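Local coordinates for protein frutapin (Artocarpus altilis, PDB 5KRP) that probably binds carbohydrates, most likely mannose-type sugars, as a four-chain plant lectin of the jacalin-related family, at residues 42-47 against 51-56. Numbering follows the deposited sequence.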
loop_
_atom_site.group_PDB
_atom_site.type_symbol
_atom_site.label_atom_id
_atom_site.label_comp_id
_atom_site.label_asym_id
_atom_site.label_seq_id
_atom_site.Cartn_x
_atom_site.Cartn_y
_atom_site.Cartn_z
ATOM N N SER A 42 25.494 5.029 3.606
ATOM C CA SER A 42 24.625 5.177 4.786
ATOM C C SER A 42 23.628 6.318 4.570
ATOM O O SER A 42 23.878 7.225 3.788
ATOM C CB SER A 42 25.464 5.430 6.064
ATOM O OG SER A 42 26.633 4.585 6.168
ATOM N N VAL A 43 22.520 6.286 5.312
ATOM C CA VAL A 43 21.417 7.223 5.023
ATOM C C VAL A 43 20.866 7.803 6.333
ATOM O O VAL A 43 20.764 7.148 7.327
ATOM C CB VAL A 43 20.268 6.437 4.312
ATOM C CG1 VAL A 43 19.092 7.355 3.911
ATOM C CG2 VAL A 43 20.816 5.652 3.127
ATOM N N ILE A 44 20.545 9.079 6.302
ATOM C CA ILE A 44 19.707 9.704 7.323
ATOM C C ILE A 44 18.294 9.737 6.705
ATOM O O ILE A 44 18.023 10.473 5.756
ATOM C CB ILE A 44 20.208 11.092 7.740
ATOM C CG1 ILE A 44 21.460 10.965 8.619
ATOM C CG2 ILE A 44 19.172 11.876 8.535
ATOM C CD1 ILE A 44 22.248 12.247 8.669
ATOM N N TYR A 45 17.438 8.872 7.235
ATOM C CA TYR A 45 16.028 8.811 6.790
ATOM C C TYR A 45 15.178 9.927 7.435
ATOM O O TYR A 45 15.581 10.511 8.467
ATOM C CB TYR A 45 15.478 7.482 7.169
ATOM C CG TYR A 45 16.154 6.341 6.437
ATOM C CD1 TYR A 45 15.831 6.057 5.100
ATOM C CD2 TYR A 45 17.152 5.595 7.033
ATOM C CE1 TYR A 45 16.477 5.081 4.399
ATOM C CE2 TYR A 45 17.804 4.553 6.312
ATOM C CZ TYR A 45 17.454 4.304 5.006
ATOM O OH TYR A 45 18.086 3.288 4.275
ATOM N N ASP A 46 13.988 10.176 6.866
ATOM C CA ASP A 46 12.901 10.822 7.614
ATOM C C ASP A 46 12.096 9.759 8.244
ATOM O O ASP A 46 11.701 8.770 7.544
ATOM C CB ASP A 46 12.003 11.651 6.749
ATOM C CG ASP A 46 10.988 12.469 7.617
ATOM O OD1 ASP A 46 11.493 13.419 8.330
ATOM O OD2 ASP A 46 9.814 12.023 7.615
ATOM N N LEU A 47 11.788 9.914 9.525
ATOM C CA LEU A 47 10.798 9.039 10.183
ATOM C C LEU A 47 9.771 9.978 10.819
ATOM O O LEU A 47 10.021 10.567 11.882
ATOM C CB LEU A 47 11.419 8.153 11.234
ATOM C CG LEU A 47 10.528 7.188 12.025
ATOM C CD1 LEU A 47 9.880 6.152 11.082
ATOM C CD2 LEU A 47 11.271 6.557 13.175
ATOM N N PRO A 51 14.501 13.384 11.547
ATOM C CA PRO A 51 15.589 12.513 11.100
ATOM C C PRO A 51 15.806 11.211 11.917
ATOM O O PRO A 51 15.600 11.157 13.132
ATOM C CB PRO A 51 16.854 13.364 11.222
ATOM C CG PRO A 51 16.504 14.584 11.972
ATOM C CD PRO A 51 15.007 14.647 12.105
ATOM N N PHE A 52 16.214 10.141 11.228
ATOM C CA PHE A 52 16.557 8.917 11.875
ATOM C C PHE A 52 17.816 8.360 11.152
ATOM O O PHE A 52 17.774 8.122 9.931
ATOM C CB PHE A 52 15.429 7.887 11.778
ATOM C CG PHE A 52 15.726 6.546 12.456
ATOM C CD1 PHE A 52 16.603 5.607 11.863
ATOM C CD2 PHE A 52 15.133 6.218 13.648
ATOM C CE1 PHE A 52 16.875 4.369 12.470
ATOM C CE2 PHE A 52 15.405 4.981 14.272
ATOM C CZ PHE A 52 16.287 4.059 13.671
ATOM N N SER A 53 18.949 8.275 11.867
ATOM C CA SER A 53 20.204 7.803 11.211
ATOM C C SER A 53 20.152 6.331 11.038
ATOM O O SER A 53 20.054 5.568 12.010
ATOM C CB SER A 53 21.455 8.182 12.030
ATOM O OG SER A 53 21.444 9.563 12.225
ATOM N N GLY A 54 20.278 5.882 9.792
ATOM C CA GLY A 54 20.421 4.422 9.559
ATOM C C GLY A 54 21.788 3.936 9.982
ATOM O O GLY A 54 22.706 4.743 10.214
ATOM N N SER A 55 21.904 2.630 10.121
ATOM C CA SER A 55 23.167 2.025 10.430
ATOM C C SER A 55 24.151 2.396 9.358
ATOM O O SER A 55 23.821 2.486 8.206
ATOM C CB SER A 55 23.066 0.491 10.482
ATOM O OG SER A 55 22.228 0.038 11.532
ATOM N N LYS A 56 25.402 2.570 9.753
ATOM C CA LYS A 56 26.490 2.791 8.793
ATOM C C LYS A 56 26.886 1.494 8.094
ATOM O O LYS A 56 26.892 0.437 8.700
ATOM C CB LYS A 56 27.712 3.399 9.536
ATOM C CG LYS A 56 27.459 4.708 10.244
ATOM C CD LYS A 56 27.188 5.811 9.238
ATOM C CE LYS A 56 26.978 7.211 9.850
ATOM N NZ LYS A 56 25.836 7.957 9.168
HETATM O O HOH W 1 22.069 3.617 6.470
HETATM O O HOH W 2 23.391 6.920 8.974
#
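The aromatic ring of F52 lies beside L47 and points the same way, CD2 of F52 coming within 3.9 Å of CD2 of L47 at an oblique angle to the ring plane. With CG anti to the backbone N (chi1 -180°), the ring leads away from strand 38-47; it meets the Y24 ring of its own chain, with the planes about 40° apart, and packs on L47 of a second subunit. Y45, on the same side of the sheet, turns its ring edge to the F52 carbonyl and to G54, while CG1 of V43 sits 3.5 Å above the ring centre. On the reverse side, I44 divides its branches: CG2 packs on CB of P51 and CG1 borders the hydroxyl of S53.

Y45 and F52 form an antiparallel hydrogen-bonded pair, from Y45 N to F52 O (2.8 Å) and from F52 N to Y45 O (2.9 Å). V43 O takes both G54 N, at 2.8 Å, and a water that also donates to G54 O and accepts from K56 NZ. Past G54 direct backbone bonds give way to water, one molecule linking V43 N to S55 O, although the chains stay close: the bent K56 chain brings CD to 3.4 Å from OG of S42, a hydroxyl hydrogen-bonded to H57 N. Strand 50-53, outermost in one four-stranded sheet of the jacalin-type beta-prism, is thus held to 38-47 by direct bonds near the turn and water farther along, while apolar L47 and F52 serve subunit packing.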